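Local coordinates for protein putative aminopeptidase (Leishmania major, PDB 5NTH) that probably removes amino acids from the N-terminal ends of peptides as a manganese-dependent M17 leucyl aminopeptidase, and is bound here by the inhibitor actinonin, at residues G51-L56 against Q76-G81; N59-V64 against Y140-A145; S147-A152 against K199-A204; A432-S437 against D444-G449. All coordinates share one frame; numbering follows the deposited sequence.

How the contacts relate
Contacts 1 and 2 interleave along the chain; contacts 3 and 4 follow in turn. Contacts 1 and 2 lie within the M17 N-terminal range, with centres about 12 Å apart. They touch where Leu61 CD2 comes 3.2 Å from Leu56 O. In contact 3, helix 148-156 comes next after strand 137-142 of contact 2, and Val151 packs on Val141. The centres of contacts 2 and 3 are about 17 Å apart. Contact 4 has its nearest atoms about 7 Å from contact 3. Contacts 1 and 2 pack the connection after strand 46-51 against the loop after helix 69-77 and against strand 137-142. Contact 3 ties that domain to helix 203-221, and contact 4 sets helix 439-452 on the sheet of the catalytic domain.

Contact 1 (G51-L56 against Q76-G81); sequences GALEQL and QRVKAG
Leu53 and Val78 pack the start of short helix 53-57 against the loop that leaves helix 69-77, in the alpha/beta N-terminal domain. The backbones come closest at Leu53 and Ala80, whose CA atoms are 6.0 Å apart. Leu53 does most of the touching. Its two methyls split the work. CD1 meets Val78 CG1 at 3.8 Å and also lies 3.9 Å from Val78 O. CD2 comes alongside the backbone further on and approaches Ala80 N at 4.0 Å. The Leu53 side chain runs opposite to its backbone N (chi1 -164°), which carries both methyls across to the loop. Leu53 and Val78 point in opposite senses and lie side by side. Leu56, one turn later, adds a looser contact, CD1 to Val78 CG1 at 4.5 Å. That turn is closed by Leu56 N bonding Ala52 O, with Ala52 at the N-cap. The link between the segments is apolar. Val78 is the first residue after helix 69-77 to leave helical angles. Its side chain also packs on Val101 and Ala103. Val78 thus joins the loop to strand 97-103, next to the end of strand 46-51, where Gly51 pairs with Thr102 and Leu104.

Contact 2 (N59-V64 against Y140-A145); sequences NSLKSV and YVCAPA
Leu61, in a run of helical angles (59-63), and Val64, which leaves it, face Cys142 and Tyr140 of strand 137-142; the backbones stay well apart, with CA atoms 9.4 Å from Leu61 to Cys142. Two side-chain pairs bridge that gap. Leu61 CD1 meets Cys142 SG at 4.0 Å. The Cys142 SG lies opposite its own carbonyl carbon (chi1 -64°) and reaches out toward the leucine. Val64 makes the second pair: its CB is 4.2 Å from Tyr140 CE2, and it approaches the ring obliquely. Both pairs are apolar. The turn is held by its own bonds. Val64 N donates to Leu61 O at 3.0 Å. Ser63 OG donates to Ser60 O at 3.0 Å, from above the carbonyl plane, with a C=O to donor angle of 138°. Around the contact, Leu61, Tyr140 and Cys142 all touch Leu49 of the neighbouring strand 46-51, and the Tyr140 ring meets Phe66 edge-to-face. Tyr140 and Cys142, two residues apart, thus present the same face of the strand to the turn. Such a connection packed over one face of a largely parallel sheet is characteristic of an alpha/beta domain, here one classed with the macro clan.

Contact 3 (S147-A152 against K199-A204); sequences SETAVA and KSVCVA
Glu148, in the first turn of helix 148-156, lies along Val201, just before helix 203-221. Its CB is the first atom to touch, 4.1 Å from Val201 CG1. The chain then runs outward with CG beside the backbone N (chi1 -65°) and bends at the next bond (chi2 89°). CG and CD make no close contact with Val201. The bend folds the carboxylate back, and OE1 comes to 3.7 Å from the same Val201 CG1. That methyl therefore meets both ends of the glutamate, the base and the tip. This is van der Waals packing, and the polar end is satisfied by other residues. OE2 is hydrogen-bonded to Ser187 OG, and OE1 has a weak hydrogen bond with Gly146 N, just ahead of the helix. The two bonds, one of them weak, probably limit rotation of the carboxylate. Thr149 makes a looser second contact, CG2 to Val201 CG2 at 4.3 Å. Its OG1 is hydrogen-bonded to Glu533 of helix 528-536. The CA atoms of Glu148 and Val201 are 7.7 Å apart, so the side chains bridge the space between the backbones. Helix 148-156 lies between strand 181-185, which Val151 touches, and helix 203-221, which Ala152 touches. It is the helix of a beta-alpha-beta crossover, joining parallel neighbours 137-142 and 181-185 in the sheet of the N-terminal domain.

Contact 4 (A432-S437 against D444-G449); sequences AGVYAS and DMISAG
Val434 meets Met445 and Ile446 through one methyl, and the torsions show how. With chi1 of 179°, Val434 puts CG2 opposite its carbonyl carbon and beside its backbone N, on the side facing helix 439-452. Met445 starts opposite its own backbone N (chi1 -169°) and then bends at the next two bonds. CG, just past CB, rather than the sulfur end, does the touching. Ile446 has CG1 beside its backbone N (chi1 -62°), and, with a second torsion away from the usual staggered values, the tip of that branch turns toward the strand. Val434 CG2 is 4.2 Å from Met445 CG and 4.2 Å from Ile446 CD1. The valine methyl thus rests on two adjacent helix residues. In both pairs the side chains cross at a slant. The interaction is wholly apolar, and the spacing is loose rather than tight. The CA atoms of Val434 and Met445 are 7.9 Å apart, so the side chains alone close the gap. The helix is regular here: Gly449 N donates to Met445 O at 3.0 Å. Behind the contact, Val434 and Met445 also both touch Val509 of strand 508-512, and Met445 meets Phe534 of helix 528-536. Ala436 O of the strand is hydrogen-bonded to Arg110 of a third subunit. In the fold, strand 432-436 lies between strands 508-512, antiparallel, and 456-458, parallel. Helix 439-452 is the connection of the beta-alpha-beta unit 432-458. It covers one face of the sheet of the catalytic domain beside helix 528-536.

Contact 1 (G51-L56 against Q76-G81)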
loop_
_atom_site.group_PDB
_atom_site.type_symbol
_atom_site.label_atom_id
_atom_site.label_comp_id
_atom_site.label_asym_id
_atom_site.label_seq_id
_atom_site.Cartn_x
_atom_site.Cartn_y
_atom_site.Cartn_z
ATOM N N GLY A 51 -21.971 -36.993 19.964
ATOM C CA GLY A 51 -20.943 -37.926 20.349
ATOM C C GLY A 51 -20.287 -38.579 19.166
ATOM O O GLY A 51 -20.746 -38.458 18.035
ATOM N N ALA A 52 -19.181 -39.255 19.456
ATOM C CA ALA A 52 -18.550 -40.206 18.545
ATOM C C ALA A 52 -19.602 -41.080 17.888
ATOM O O ALA A 52 -20.502 -41.559 18.571
ATOM C CB ALA A 52 -17.587 -41.095 19.329
ATOM N N LEU A 53 -19.461 -41.329 16.595
ATOM C CA LEU A 53 -20.392 -42.216 15.906
ATOM C C LEU A 53 -20.570 -43.602 16.551
ATOM O O LEU A 53 -21.714 -44.039 16.708
ATOM C CB LEU A 53 -20.032 -42.370 14.435
ATOM C CG LEU A 53 -21.184 -42.949 13.596
ATOM C CD1 LEU A 53 -22.460 -42.091 13.584
ATOM C CD2 LEU A 53 -20.680 -43.185 12.177
ATOM N N GLU A 54 -19.483 -44.285 16.934
ATOM C CA GLU A 54 -19.616 -45.555 17.704
ATOM C C GLU A 54 -20.617 -45.392 18.858
ATOM O O GLU A 54 -21.566 -46.153 18.966
ATOM C CB GLU A 54 -18.271 -46.045 18.284
ATOM N N GLN A 55 -20.407 -44.366 19.685
ATOM C CA GLN A 55 -21.147 -44.217 20.940
ATOM C C GLN A 55 -22.599 -43.869 20.645
ATOM O O GLN A 55 -23.502 -44.351 21.334
ATOM C CB GLN A 55 -20.491 -43.187 21.870
ATOM N N LEU A 56 -22.838 -43.078 19.598
ATOM C CA LEU A 56 -24.205 -42.743 19.215
ATOM C C LEU A 56 -25.026 -43.937 18.771
ATOM O O LEU A 56 -26.224 -43.960 19.013
ATOM C CB LEU A 56 -24.246 -41.684 18.111
ATOM C CG LEU A 56 -23.857 -40.256 18.492
ATOM C CD1 LEU A 56 -24.173 -39.357 17.324
ATOM C CD2 LEU A 56 -24.527 -39.727 19.752
ATOM N N GLN A 76 -29.748 -43.484 12.263
ATOM C CA GLN A 76 -29.351 -44.249 11.065
ATOM C C GLN A 76 -28.707 -43.356 10.014
ATOM O O GLN A 76 -27.949 -43.860 9.172
ATOM C CB GLN A 76 -30.500 -45.023 10.388
ATOM C CG GLN A 76 -31.386 -45.885 11.277
ATOM C CD GLN A 76 -30.686 -47.047 12.003
ATOM O OE1 GLN A 76 -29.477 -47.024 12.282
ATOM N NE2 GLN A 76 -31.479 -48.074 12.354
ATOM N N ARG A 77 -29.017 -42.056 10.046
ATOM C CA ARG A 77 -28.655 -41.153 8.941
ATOM C C ARG A 77 -27.458 -40.275 9.185
ATOM O O ARG A 77 -26.818 -39.828 8.234
ATOM C CB ARG A 77 -29.820 -40.229 8.635
ATOM C CG ARG A 77 -30.966 -40.927 7.958
ATOM C CD ARG A 77 -32.000 -39.924 7.527
ATOM N NE ARG A 77 -33.109 -40.633 6.925
ATOM C CZ ARG A 77 -33.993 -40.103 6.095
ATOM N NH1 ARG A 77 -33.935 -38.817 5.769
ATOM N NH2 ARG A 77 -34.941 -40.881 5.585
ATOM N N VAL A 78 -27.216 -39.952 10.446
ATOM C CA VAL A 78 -26.043 -39.209 10.826
ATOM C C VAL A 78 -24.824 -40.031 10.376
ATOM O O VAL A 78 -24.797 -41.252 10.540
ATOM C CB VAL A 78 -26.029 -38.902 12.354
ATOM C CG1 VAL A 78 -25.707 -40.132 13.191
ATOM C CG2 VAL A 78 -25.052 -37.791 12.656
ATOM N N LYS A 79 -23.879 -39.353 9.734
ATOM C CA LYS A 79 -22.577 -39.911 9.376
ATOM C C LYS A 79 -21.520 -39.103 10.185
ATOM O O LYS A 79 -21.833 -37.990 10.659
ATOM C CB LYS A 79 -22.380 -39.793 7.854
ATOM N N ALA A 80 -20.305 -39.639 10.365
ATOM C CA ALA A 80 -19.200 -38.878 11.014
ATOM C C ALA A 80 -19.091 -37.444 10.515
ATOM O O ALA A 80 -18.917 -37.213 9.310
ATOM C CB ALA A 80 -17.851 -39.577 10.832
ATOM N N GLY A 81 -19.225 -36.493 11.443
ATOM C CA GLY A 81 -19.129 -35.052 11.131
ATOM C C GLY A 81 -20.400 -34.316 10.750
ATOM O O GLY A 81 -20.413 -33.100 10.722
#

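Contact 2 (N59-V64 against Y140-A145)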
loop_
_atom_site.group_PDB
_atom_site.type_symbol
_atom_site.label_atom_id
_atom_site.label_comp_id
_atom_site.label_asym_id
_atom_site.label_seq_id
_atom_site.Cartn_x
_atom_site.Cartn_y
_atom_site.Cartn_z
ATOM N N ASN A 59 -26.602 -49.397 21.684
ATOM C CA ASN A 59 -27.936 -49.722 22.223
ATOM C C ASN A 59 -28.178 -49.154 23.616
ATOM O O ASN A 59 -29.316 -49.045 24.056
ATOM C CB ASN A 59 -28.141 -51.238 22.293
ATOM C CG ASN A 59 -27.845 -51.932 20.973
ATOM O OD1 ASN A 59 -28.293 -51.500 19.909
ATOM N ND2 ASN A 59 -27.073 -53.009 21.037
ATOM N N SER A 60 -27.097 -48.845 24.321
ATOM C CA SER A 60 -27.144 -48.051 25.558
ATOM C C SER A 60 -28.026 -46.756 25.447
ATOM O O SER A 60 -28.636 -46.323 26.450
ATOM C CB SER A 60 -25.695 -47.725 25.986
ATOM O OG SER A 60 -25.606 -46.567 26.790
ATOM N N LEU A 61 -28.093 -46.158 24.248
ATOM C CA LEU A 61 -28.868 -44.922 24.033
ATOM C C LEU A 61 -30.363 -45.080 23.991
ATOM O O LEU A 61 -31.065 -44.105 24.228
ATOM C CB LEU A 61 -28.428 -44.184 22.765
ATOM C CG LEU A 61 -27.601 -42.911 22.985
ATOM C CD1 LEU A 61 -26.433 -43.147 23.922
ATOM C CD2 LEU A 61 -27.099 -42.408 21.649
ATOM N N LYS A 62 -30.866 -46.283 23.735
ATOM C CA LYS A 62 -32.327 -46.499 23.680
ATOM C C LYS A 62 -33.049 -46.184 25.012
ATOM O O LYS A 62 -34.269 -46.036 25.054
ATOM C CB LYS A 62 -32.648 -47.923 23.185
ATOM C CG LYS A 62 -31.903 -48.282 21.892
ATOM C CD LYS A 62 -32.313 -49.595 21.218
ATOM C CE LYS A 62 -31.156 -50.132 20.362
ATOM N NZ LYS A 62 -31.535 -50.549 18.983
ATOM N N SER A 63 -32.274 -46.062 26.081
ATOM C CA SER A 63 -32.751 -45.691 27.414
ATOM C C SER A 63 -33.066 -44.223 27.545
ATOM O O SER A 63 -33.872 -43.849 28.382
ATOM C CB SER A 63 -31.668 -45.968 28.477
ATOM O OG SER A 63 -30.933 -47.122 28.136
ATOM N N VAL A 64 -32.378 -43.374 26.785
ATOM C CA VAL A 64 -32.520 -41.951 26.994
ATOM C C VAL A 64 -33.995 -41.666 26.733
ATOM O O VAL A 64 -34.628 -42.259 25.865
ATOM C CB VAL A 64 -31.575 -41.085 26.125
ATOM C CG1 VAL A 64 -30.121 -41.536 26.253
ATOM C CG2 VAL A 64 -31.991 -41.092 24.666
ATOM N N TYR A 140 -27.011 -33.704 25.377
ATOM C CA TYR A 140 -26.694 -35.058 25.710
ATOM C C TYR A 140 -25.378 -35.315 25.063
ATOM O O TYR A 140 -25.295 -35.345 23.849
ATOM C CB TYR A 140 -27.762 -36.048 25.219
ATOM C CG TYR A 140 -28.891 -36.282 26.213
ATOM C CD1 TYR A 140 -29.921 -35.337 26.364
ATOM C CD2 TYR A 140 -28.942 -37.444 27.013
ATOM C CE1 TYR A 140 -30.981 -35.548 27.259
ATOM C CE2 TYR A 140 -29.991 -37.656 27.923
ATOM C CZ TYR A 140 -31.014 -36.706 28.040
ATOM O OH TYR A 140 -32.067 -36.856 28.920
ATOM N N VAL A 141 -24.355 -35.509 25.890
ATOM C CA VAL A 141 -23.001 -35.748 25.421
ATOM C C VAL A 141 -22.491 -37.136 25.735
ATOM O O VAL A 141 -22.443 -37.541 26.876
ATOM C CB VAL A 141 -22.018 -34.790 26.072
ATOM C CG1 VAL A 141 -20.678 -34.857 25.340
ATOM C CG2 VAL A 141 -22.573 -33.382 26.070
ATOM N N CYS A 142 -22.084 -37.835 24.689
ATOM C CA CYS A 142 -21.446 -39.139 24.804
ATOM C C CYS A 142 -19.918 -39.014 24.833
ATOM O O CYS A 142 -19.235 -39.146 23.803
ATOM C CB CYS A 142 -21.904 -40.026 23.665
ATOM S SG CYS A 142 -23.669 -40.312 23.836
ATOM N N ALA A 143 -19.407 -38.766 26.036
ATOM C CA ALA A 143 -17.985 -38.598 26.257
ATOM C C ALA A 143 -17.554 -39.347 27.495
ATOM O O ALA A 143 -18.232 -39.269 28.532
ATOM C CB ALA A 143 -17.625 -37.128 26.393
ATOM N N PRO A 144 -16.390 -40.022 27.402
ATOM C CA PRO A 144 -15.901 -40.872 28.481
ATOM C C PRO A 144 -15.434 -40.075 29.694
ATOM O O PRO A 144 -15.172 -38.870 29.620
ATOM C CB PRO A 144 -14.738 -41.630 27.841
ATOM C CG PRO A 144 -14.242 -40.732 26.765
ATOM C CD PRO A 144 -15.321 -39.741 26.418
ATOM N N ALA A 145 -15.380 -40.768 30.819
ATOM C CA ALA A 145 -14.970 -40.160 32.071
ATOM C C ALA A 145 -13.551 -39.605 31.892
ATOM O O ALA A 145 -12.705 -40.257 31.268
ATOM C CB ALA A 145 -15.015 -41.202 33.190
#

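Contact 3 (S147-A152 against K199-A204)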
loop_
_atom_site.group_PDB
_atom_site.type_symbol
_atom_site.label_atom_id
_atom_site.label_comp_id
_atom_site.label_asym_id
_atom_site.label_seq_id
_atom_site.Cartn_x
_atom_site.Cartn_y
_atom_site.Cartn_z
ATOM N N SER A 147 -13.395 -36.453 30.502
ATOM C CA SER A 147 -13.759 -35.371 29.626
ATOM C C SER A 147 -14.634 -34.250 30.267
ATOM O O SER A 147 -14.926 -33.231 29.630
ATOM C CB SER A 147 -14.401 -35.967 28.379
ATOM O OG SER A 147 -15.678 -36.537 28.627
ATOM N N GLU A 148 -14.971 -34.366 31.544
ATOM C CA GLU A 148 -15.866 -33.395 32.188
ATOM C C GLU A 148 -15.472 -31.920 32.040
ATOM O O GLU A 148 -16.332 -31.087 31.750
ATOM C CB GLU A 148 -16.078 -33.709 33.666
ATOM C CG GLU A 148 -16.816 -35.021 33.934
ATOM C CD GLU A 148 -15.904 -36.236 34.060
ATOM O OE1 GLU A 148 -14.746 -36.121 34.564
ATOM O OE2 GLU A 148 -16.350 -37.324 33.640
ATOM N N THR A 149 -14.204 -31.579 32.232
ATOM C CA THR A 149 -13.830 -30.151 32.173
ATOM C C THR A 149 -13.878 -29.614 30.734
ATOM O O THR A 149 -14.302 -28.497 30.519
ATOM C CB THR A 149 -12.479 -29.847 32.845
ATOM O OG1 THR A 149 -11.464 -30.606 32.207
ATOM C CG2 THR A 149 -12.508 -30.221 34.313
ATOM N N ALA A 150 -13.477 -30.420 29.761
ATOM C CA ALA A 150 -13.587 -30.066 28.354
ATOM C C ALA A 150 -15.042 -29.885 27.904
ATOM O O ALA A 150 -15.380 -28.943 27.180
ATOM C CB ALA A 150 -12.901 -31.116 27.506
ATOM N N VAL A 151 -15.909 -30.776 28.345
ATOM C CA VAL A 151 -17.328 -30.607 28.147
ATOM C C VAL A 151 -17.830 -29.353 28.866
ATOM O O VAL A 151 -18.521 -28.548 28.263
ATOM C CB VAL A 151 -18.127 -31.846 28.618
ATOM C CG1 VAL A 151 -19.632 -31.646 28.418
ATOM C CG2 VAL A 151 -17.696 -33.072 27.837
ATOM N N ALA A 152 -17.520 -29.149 30.131
ATOM C CA ALA A 152 -18.077 -27.966 30.772
ATOM C C ALA A 152 -17.673 -26.692 30.000
ATOM O O ALA A 152 -18.529 -25.826 29.710
ATOM C CB ALA A 152 -17.660 -27.877 32.215
ATOM N N LYS A 199 -7.622 -38.441 39.925
ATOM C CA LYS A 199 -8.166 -37.135 40.306
ATOM C C LYS A 199 -9.714 -37.150 40.161
ATOM O O LYS A 199 -10.292 -37.858 39.305
ATOM C CB LYS A 199 -7.468 -36.011 39.512
ATOM N N SER A 200 -10.376 -36.411 41.049
ATOM C CA SER A 200 -11.842 -36.196 40.968
ATOM C C SER A 200 -12.238 -34.745 40.704
ATOM O O SER A 200 -11.646 -33.788 41.262
ATOM C CB SER A 200 -12.511 -36.617 42.264
ATOM O OG SER A 200 -11.793 -36.078 43.367
ATOM N N VAL A 201 -13.271 -34.591 39.889
ATOM C CA VAL A 201 -13.860 -33.267 39.664
ATOM C C VAL A 201 -15.364 -33.357 39.829
ATOM O O VAL A 201 -15.995 -34.239 39.238
ATOM C CB VAL A 201 -13.453 -32.662 38.297
ATOM C CG1 VAL A 201 -13.829 -33.594 37.128
ATOM C CG2 VAL A 201 -14.024 -31.249 38.154
ATOM N N CYS A 202 -15.915 -32.445 40.637
ATOM C CA CYS A 202 -17.321 -32.496 41.037
ATOM C C CYS A 202 -18.193 -31.440 40.349
ATOM O O CYS A 202 -17.684 -30.520 39.713
ATOM C CB CYS A 202 -17.435 -32.342 42.533
ATOM S SG CYS A 202 -17.067 -30.703 43.148
ATOM N N VAL A 203 -19.506 -31.577 40.501
ATOM C CA VAL A 203 -20.455 -30.721 39.817
ATOM C C VAL A 203 -20.344 -29.259 40.171
ATOM O O VAL A 203 -20.498 -28.420 39.283
ATOM C CB VAL A 203 -21.897 -31.173 40.094
ATOM C CG1 VAL A 203 -22.941 -30.158 39.597
ATOM C CG2 VAL A 203 -22.114 -32.503 39.409
ATOM N N ALA A 204 -20.118 -28.946 41.447
ATOM C CA ALA A 204 -19.958 -27.548 41.860
ATOM C C ALA A 204 -18.730 -26.876 41.184
ATOM O O ALA A 204 -18.759 -25.681 40.897
ATOM C CB ALA A 204 -19.889 -27.438 43.375
#

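Contact 4 (A432-S437 against D444-G449)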
loop_
_atom_site.group_PDB
_atom_site.type_symbol
_atom_site.label_atom_id
_atom_site.label_comp_id
_atom_site.label_asym_id
_atom_site.label_seq_id
_atom_site.Cartn_x
_atom_site.Cartn_y
_atom_site.Cartn_z
ATOM N N ALA A 432 -3.074 -21.502 21.092
ATOM C CA ALA A 432 -2.189 -20.500 21.609
ATOM C C ALA A 432 -0.725 -20.919 21.390
ATOM O O ALA A 432 -0.405 -22.088 21.162
ATOM C CB ALA A 432 -2.449 -20.278 23.082
ATOM N N GLY A 433 0.153 -19.924 21.445
ATOM C CA GLY A 433 1.609 -20.114 21.377
ATOM C C GLY A 433 2.205 -20.071 22.761
ATOM O O GLY A 433 1.964 -19.117 23.499
ATOM N N VAL A 434 2.932 -21.119 23.130
ATOM C CA VAL A 434 3.522 -21.200 24.442
ATOM C C VAL A 434 5.028 -21.061 24.302
ATOM O O VAL A 434 5.683 -21.799 23.560
ATOM C CB VAL A 434 3.181 -22.510 25.147
ATOM C CG1 VAL A 434 3.855 -22.560 26.515
ATOM C CG2 VAL A 434 1.678 -22.654 25.299
ATOM N N TYR A 435 5.553 -20.088 25.028
ATOM C CA TYR A 435 6.964 -19.760 25.043
ATOM C C TYR A 435 7.395 -20.018 26.457
ATOM O O TYR A 435 7.028 -19.277 27.368
ATOM C CB TYR A 435 7.192 -18.303 24.688
ATOM C CG TYR A 435 8.617 -17.812 24.903
ATOM C CD1 TYR A 435 9.609 -18.001 23.933
ATOM C CD2 TYR A 435 8.951 -17.119 26.053
ATOM C CE1 TYR A 435 10.877 -17.526 24.118
ATOM C CE2 TYR A 435 10.225 -16.638 26.253
ATOM C CZ TYR A 435 11.187 -16.842 25.290
ATOM O OH TYR A 435 12.448 -16.349 25.540
ATOM N N ALA A 436 8.175 -21.071 26.635
ATOM C CA ALA A 436 8.361 -21.643 27.950
ATOM C C ALA A 436 9.810 -21.900 28.237
ATOM O O ALA A 436 10.457 -22.589 27.461
ATOM C CB ALA A 436 7.589 -22.945 28.023
ATOM N N SER A 437 10.279 -21.408 29.383
ATOM C CA SER A 437 11.692 -21.576 29.814
ATOM C C SER A 437 12.046 -22.925 30.428
ATOM O O SER A 437 13.140 -23.078 30.907
ATOM C CB SER A 437 12.033 -20.536 30.877
ATOM O OG SER A 437 11.247 -20.804 32.029
ATOM N N ASP A 444 3.616 -29.760 29.974
ATOM C CA ASP A 444 2.482 -29.735 30.910
ATOM C C ASP A 444 1.369 -28.768 30.518
ATOM O O ASP A 444 0.196 -29.025 30.761
ATOM C CB ASP A 444 2.933 -29.368 32.326
ATOM C CG ASP A 444 3.675 -30.522 33.063
ATOM O OD1 ASP A 444 3.692 -31.720 32.608
ATOM O OD2 ASP A 444 4.252 -30.177 34.135
ATOM N N MET A 445 1.750 -27.635 29.969
ATOM C CA MET A 445 0.800 -26.687 29.481
ATOM C C MET A 445 0.149 -27.245 28.217
ATOM O O MET A 445 -1.047 -27.152 28.082
ATOM C CB MET A 445 1.463 -25.346 29.246
ATOM C CG MET A 445 0.482 -24.230 28.982
ATOM S SD MET A 445 -0.609 -23.805 30.359
ATOM C CE MET A 445 0.449 -22.927 31.494
ATOM N N ILE A 446 0.919 -27.877 27.329
ATOM C CA ILE A 446 0.335 -28.498 26.130
ATOM C C ILE A 446 -0.738 -29.495 26.536
ATOM O O ILE A 446 -1.849 -29.498 26.002
ATOM C CB ILE A 446 1.399 -29.169 25.238
ATOM C CG1 ILE A 446 2.410 -28.143 24.708
ATOM C CG2 ILE A 446 0.805 -29.894 24.045
ATOM C CD1 ILE A 446 1.918 -26.739 24.468
ATOM N N SER A 447 -0.399 -30.315 27.512
ATOM C CA SER A 447 -1.321 -31.314 28.035
ATOM C C SER A 447 -2.532 -30.762 28.724
ATOM O O SER A 447 -3.582 -31.387 28.658
ATOM C CB SER A 447 -0.600 -32.220 29.016
ATOM O OG SER A 447 0.342 -32.970 28.289
ATOM N N ALA A 448 -2.406 -29.641 29.423
ATOM C CA ALA A 448 -3.578 -29.081 30.061
ATOM C C ALA A 448 -4.495 -28.509 28.973
ATOM O O ALA A 448 -5.702 -28.516 29.099
ATOM C CB ALA A 448 -3.186 -28.038 31.071
ATOM N N GLY A 449 -3.900 -28.083 27.881
ATOM C CA GLY A 449 -4.635 -27.691 26.714
ATOM C C GLY A 449 -5.405 -28.815 26.052
ATOM O O GLY A 449 -6.511 -28.605 25.590
#